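Long-range contact in putative curved DNA-binding protein (Chaetomium thermophilum var. thermophilum DSM 1495, PDB 4IPA), which is the Arx1 of a thermophilic fungus, a peptidase M24 family member that probably acts in ribosome biogenesis and may bind DNA: residues A[27-39]-A[60-72]. Sequence-based numbering, arbitrary orientation.
Sequences TKYKTAAQISEKV and GDKLMEEELSKVY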
loop_
_atom_site.group_PDB
_atom_site.type_symbol
_atom_site.label_atom_id
_atom_site.label_comp_id
_atom_site.label_asym_id
_atom_site.label_seq_id
_atom_site.Cartn_x
_atom_site.Cartn_y
_atom_site.Cartn_z
ATOM N N THR A 27 14.544 12.271 7.210
ATOM C CA THR A 27 15.606 11.843 6.298
ATOM C C THR A 27 15.716 10.317 6.172
ATOM O O THR A 27 16.061 9.803 5.107
ATOM C CB THR A 27 16.978 12.453 6.727
ATOM O OG1 THR A 27 16.891 13.885 6.677
ATOM C CG2 THR A 27 18.105 11.995 5.811
ATOM N N LYS A 28 15.418 9.603 7.251
ATOM C CA LYS A 28 15.425 8.143 7.217
ATOM C C LYS A 28 14.229 7.607 6.434
ATOM O O LYS A 28 14.375 6.692 5.632
ATOM C CB LYS A 28 15.474 7.571 8.642
ATOM C CG LYS A 28 16.852 7.712 9.298
ATOM C CD LYS A 28 16.826 7.467 10.804
ATOM C CE LYS A 28 18.250 7.531 11.375
ATOM N NZ LYS A 28 18.271 7.562 12.866
ATOM N N TYR A 29 13.049 8.181 6.671
ATOM C CA TYR A 29 11.895 7.909 5.826
ATOM C C TYR A 29 12.251 8.191 4.378
ATOM O O TYR A 29 11.978 7.384 3.498
ATOM C CB TYR A 29 10.709 8.775 6.229
ATOM C CG TYR A 29 9.869 8.209 7.340
ATOM C CD1 TYR A 29 9.143 7.042 7.157
ATOM C CD2 TYR A 29 9.773 8.853 8.559
ATOM C CE1 TYR A 29 8.370 6.532 8.156
ATOM C CE2 TYR A 29 8.993 8.344 9.574
ATOM C CZ TYR A 29 8.301 7.182 9.361
ATOM O OH TYR A 29 7.523 6.670 10.352
ATOM N N LYS A 30 12.881 9.334 4.128
ATOM C CA LYS A 30 13.221 9.706 2.753
ATOM C C LYS A 30 14.227 8.750 2.103
ATOM O O LYS A 30 14.139 8.462 0.908
ATOM C CB LYS A 30 13.740 11.147 2.673
ATOM C CG LYS A 30 14.135 11.575 1.266
ATOM C CD LYS A 30 12.902 11.921 0.440
ATOM C CE LYS A 30 13.252 12.160 -1.017
ATOM N NZ LYS A 30 12.031 12.127 -1.857
ATOM N N THR A 31 15.190 8.265 2.877
ATOM C CA THR A 31 16.140 7.303 2.341
ATOM C C THR A 31 15.399 6.029 1.952
ATOM O O THR A 31 15.658 5.437 0.909
ATOM C CB THR A 31 17.218 6.919 3.368
ATOM O OG1 THR A 31 17.818 8.095 3.907
ATOM C CG2 THR A 31 18.285 6.078 2.692
ATOM N N ALA A 32 14.486 5.604 2.822
ATOM C CA ALA A 32 13.641 4.455 2.543
ATOM C C ALA A 32 12.797 4.645 1.278
ATOM O O ALA A 32 12.677 3.732 0.480
ATOM C CB ALA A 32 12.749 4.154 3.739
ATOM N N ALA A 33 12.212 5.827 1.113
ATOM C CA ALA A 33 11.376 6.132 -0.038
ATOM C C ALA A 33 12.155 6.066 -1.347
ATOM O O ALA A 33 11.682 5.510 -2.326
ATOM C CB ALA A 33 10.751 7.507 0.120
ATOM N N GLN A 34 13.340 6.654 -1.365
ATOM C CA GLN A 34 14.151 6.644 -2.571
ATOM C C GLN A 34 14.490 5.208 -2.950
ATOM O O GLN A 34 14.450 4.850 -4.123
ATOM C CB GLN A 34 15.426 7.470 -2.384
ATOM C CG GLN A 34 15.199 8.978 -2.369
ATOM C CD GLN A 34 16.501 9.753 -2.202
ATOM O OE1 GLN A 34 17.110 9.753 -1.129
ATOM N NE2 GLN A 34 16.946 10.394 -3.275
ATOM N N ILE A 35 14.803 4.376 -1.962
ATOM C CA ILE A 35 15.056 2.974 -2.255
ATOM C C ILE A 35 13.792 2.299 -2.783
ATOM O O ILE A 35 13.846 1.593 -3.785
ATOM C CB ILE A 35 15.599 2.185 -1.037
ATOM C CG1 ILE A 35 17.070 2.532 -0.774
ATOM C CG2 ILE A 35 15.494 0.691 -1.295
ATOM C CD1 ILE A 35 17.636 1.961 0.533
ATOM N N SER A 36 12.658 2.521 -2.124
ATOM C CA SER A 36 11.423 1.843 -2.536
ATOM C C SER A 36 11.021 2.264 -3.936
ATOM O O SER A 36 10.614 1.439 -4.731
ATOM C CB SER A 36 10.269 2.127 -1.574
ATOM O OG SER A 36 10.677 1.984 -0.231
ATOM N N GLU A 37 11.139 3.551 -4.241
ATOM C CA GLU A 37 10.738 4.028 -5.556
ATOM C C GLU A 37 11.652 3.492 -6.654
ATOM O O GLU A 37 11.192 3.190 -7.752
ATOM C CB GLU A 37 10.653 5.560 -5.603
ATOM C CG GLU A 37 9.533 6.134 -4.725
ATOM C CD GLU A 37 9.468 7.660 -4.774
ATOM O OE1 GLU A 37 10.393 8.282 -5.352
ATOM O OE2 GLU A 37 8.494 8.244 -4.243
ATOM N N LYS A 38 12.938 3.364 -6.348
ATOM C CA LYS A 38 13.892 2.815 -7.313
ATOM C C LYS A 38 13.650 1.320 -7.554
ATOM O O LYS A 38 13.692 0.862 -8.694
ATOM C CB LYS A 38 15.335 3.073 -6.876
ATOM C CG LYS A 38 16.376 2.222 -7.614
ATOM C CD LYS A 38 17.780 2.806 -7.478
ATOM C CE LYS A 38 17.850 4.216 -8.095
ATOM N NZ LYS A 38 19.198 4.875 -7.999
ATOM N N VAL A 39 13.377 0.561 -6.490
ATOM C CA VAL A 39 13.058 -0.862 -6.661
ATOM C C VAL A 39 11.718 -1.035 -7.377
ATOM O O VAL A 39 11.541 -1.955 -8.179
ATOM C CB VAL A 39 13.038 -1.643 -5.329
ATOM C CG1 VAL A 39 12.608 -3.087 -5.575
ATOM C CG2 VAL A 39 14.425 -1.596 -4.648
ATOM N N GLY A 60 12.963 -8.574 -7.180
ATOM C CA GLY A 60 12.672 -7.337 -6.474
ATOM C C GLY A 60 13.311 -7.375 -5.100
ATOM O O GLY A 60 13.935 -6.393 -4.675
ATOM N N ASP A 61 13.172 -8.515 -4.420
ATOM C CA ASP A 61 13.702 -8.665 -3.069
ATOM C C ASP A 61 15.226 -8.575 -3.061
ATOM O O ASP A 61 15.818 -7.986 -2.160
ATOM C CB ASP A 61 13.206 -9.966 -2.421
ATOM C CG ASP A 61 11.730 -9.893 -2.012
ATOM O OD1 ASP A 61 11.175 -8.769 -1.985
ATOM O OD2 ASP A 61 11.128 -10.955 -1.716
ATOM N N LYS A 62 15.833 -9.161 -4.072
ATOM C CA LYS A 62 17.248 -9.111 -4.267
ATOM C C LYS A 62 17.730 -7.687 -4.497
ATOM O O LYS A 62 18.635 -7.260 -3.875
ATOM C CB LYS A 62 17.678 -10.056 -5.375
ATOM C CG LYS A 62 19.010 -9.753 -5.987
ATOM C CD LYS A 62 19.253 -10.570 -7.222
ATOM C CE LYS A 62 20.647 -11.117 -7.232
ATOM N NZ LYS A 62 21.187 -10.992 -8.589
ATOM N N LEU A 63 17.102 -6.979 -5.387
ATOM C CA LEU A 63 17.366 -5.587 -5.574
ATOM C C LEU A 63 17.271 -4.747 -4.329
ATOM O O LEU A 63 18.056 -3.879 -4.148
ATOM C CB LEU A 63 16.421 -5.043 -6.570
ATOM C CG LEU A 63 17.074 -5.216 -7.876
ATOM C CD1 LEU A 63 16.034 -5.223 -8.954
ATOM C CD2 LEU A 63 17.964 -4.006 -7.943
ATOM N N MET A 64 16.282 -5.013 -3.504
ATOM C CA MET A 64 16.063 -4.297 -2.299
ATOM C C MET A 64 17.213 -4.480 -1.356
ATOM O O MET A 64 17.677 -3.561 -0.749
ATOM C CB MET A 64 14.803 -4.782 -1.628
ATOM C CG MET A 64 14.461 -4.116 -0.329
ATOM S SD MET A 64 13.822 -2.466 -0.559
ATOM C CE MET A 64 12.175 -2.812 -0.986
ATOM N N GLU A 65 17.660 -5.698 -1.244
ATOM C CA GLU A 65 18.800 -5.940 -0.372
ATOM C C GLU A 65 20.073 -5.250 -0.874
ATOM O O GLU A 65 20.791 -4.637 -0.088
ATOM C CB GLU A 65 19.011 -7.430 -0.139
ATOM C CG GLU A 65 17.877 -8.077 0.630
ATOM C CD GLU A 65 18.186 -9.514 1.028
ATOM O OE1 GLU A 65 19.283 -10.012 0.691
ATOM O OE2 GLU A 65 17.335 -10.145 1.686
ATOM N N GLU A 66 20.340 -5.324 -2.176
ATOM C CA GLU A 66 21.480 -4.604 -2.747
ATOM C C GLU A 66 21.392 -3.109 -2.426
ATOM O O GLU A 66 22.353 -2.513 -1.928
ATOM C CB GLU A 66 21.561 -4.794 -4.266
ATOM C CG GLU A 66 21.788 -6.231 -4.730
ATOM C CD GLU A 66 21.512 -6.423 -6.229
ATOM O OE1 GLU A 66 21.349 -5.412 -6.952
ATOM O OE2 GLU A 66 21.455 -7.587 -6.687
ATOM N N GLU A 67 20.240 -2.508 -2.715
ATOM C CA GLU A 67 20.045 -1.080 -2.458
ATOM C C GLU A 67 20.276 -0.788 -0.991
ATOM O O GLU A 67 20.932 0.194 -0.644
ATOM C CB GLU A 67 18.649 -0.615 -2.874
ATOM C CG GLU A 67 18.422 -0.579 -4.369
ATOM C CD GLU A 67 19.458 0.278 -5.086
ATOM O OE1 GLU A 67 19.875 1.320 -4.535
ATOM O OE2 GLU A 67 19.869 -0.099 -6.198
ATOM N N LEU A 68 19.749 -1.657 -0.132
ATOM C CA LEU A 68 19.860 -1.475 1.313
ATOM C C LEU A 68 21.318 -1.525 1.763
ATOM O O LEU A 68 21.742 -0.745 2.610
ATOM C CB LEU A 68 19.017 -2.521 2.069
ATOM C CG LEU A 68 17.512 -2.235 2.130
ATOM C CD1 LEU A 68 16.728 -3.380 2.710
ATOM C CD2 LEU A 68 17.254 -0.961 2.937
ATOM N N SER A 69 22.088 -2.441 1.192
ATOM C CA SER A 69 23.479 -2.590 1.610
ATOM C C SER A 69 24.327 -1.398 1.160
ATOM O O SER A 69 25.464 -1.239 1.607
ATOM C CB SER A 69 24.084 -3.888 1.070
ATOM O OG SER A 69 24.366 -3.754 -0.307
ATOM N N LYS A 70 23.772 -0.567 0.279
ATOM C CA LYS A 70 24.491 0.598 -0.221
ATOM C C LYS A 70 24.287 1.858 0.614
ATOM O O LYS A 70 24.861 2.897 0.303
ATOM C CB LYS A 70 24.125 0.864 -1.682
ATOM C CG LYS A 70 24.562 -0.258 -2.622
ATOM C CD LYS A 70 24.546 0.155 -4.095
ATOM C CE LYS A 70 23.140 0.376 -4.632
ATOM N NZ LYS A 70 23.060 0.005 -6.082
ATOM N N VAL A 71 23.492 1.776 1.676
ATOM C CA VAL A 71 23.254 2.947 2.524
ATOM C C VAL A 71 23.478 2.612 3.997
ATOM O O VAL A 71 23.614 1.436 4.344
ATOM C CB VAL A 71 21.833 3.536 2.332
ATOM C CG1 VAL A 71 21.620 3.950 0.895
ATOM C CG2 VAL A 71 20.769 2.532 2.770
ATOM N N TYR A 72 23.504 3.639 4.852
ATOM C CA TYR A 72 23.762 3.459 6.293
ATOM C C TYR A 72 24.648 2.260 6.574
ATOM O O TYR A 72 24.249 1.337 7.291
ATOM C CB TYR A 72 22.457 3.340 7.093
ATOM C CG TYR A 72 21.649 4.608 7.068
ATOM C CD1 TYR A 72 20.914 4.949 5.948
ATOM C CD2 TYR A 72 21.632 5.478 8.156
ATOM C CE1 TYR A 72 20.181 6.116 5.899
ATOM C CE2 TYR A 72 20.886 6.656 8.122
ATOM C CZ TYR A 72 20.164 6.971 6.982
ATOM O OH TYR A 72 19.413 8.136 6.901
#
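I35 drives its two branches into the 60-72 segment in different directions. CG2 lies against M64, 3.6 Å from SD, the two side chains crossing at about a right angle, while CD1 meets CD2 of L68 at 3.8 Å and CG2 of V71 tip to tip. M64 brings its sulfur there by bending at both chi2 (75°) and chi3; the same side chain also packs on F81 and A122.

One turn further on, V39 is a knob in the hole formed by G60, L63, M64 and E67. Its CG1 comes within 3.7 Å of G60 O, and its CG2 sits 3.9 Å from M64 CA, close against the partner's backbone.

E67 runs past I35 in the opposite direction, its CB 3.8 Å from I35 CG2, then folds at chi2 (-56°). The carboxylate lies beside the K38 chain, with OE2 3.8 Å from K38 CD, and takes a salt bridge from K70 NZ, which comes from above the carboxylate plane. Cut back to an alanine, E67 would probably leave K70 without this acidic mate and open a gap beside V39 CG2 and the K38 methylenes.

In the loop beyond the helix, Y72 brings its hydroxyl end up to K28 and T31. T31 OG1 lies at the ring edge, near its plane, and accepts only a weak bond from Y72 OH (3.4 Å); its stronger bond is the one it donates to T27 O. K28 CG touches the same hydroxyl, while its amine is salt-bridged to D24 and D125.

The axes of segments 27-39 and 60-69 approach to 9.9 Å and run roughly antiparallel at 146°; helix 23-46 lies on strands 115-124 and 127-136, helix 53-69 on 79-88 and, through M64, on 115-124, as in the helix-backed sheet of the M24 "pita-bread" fold.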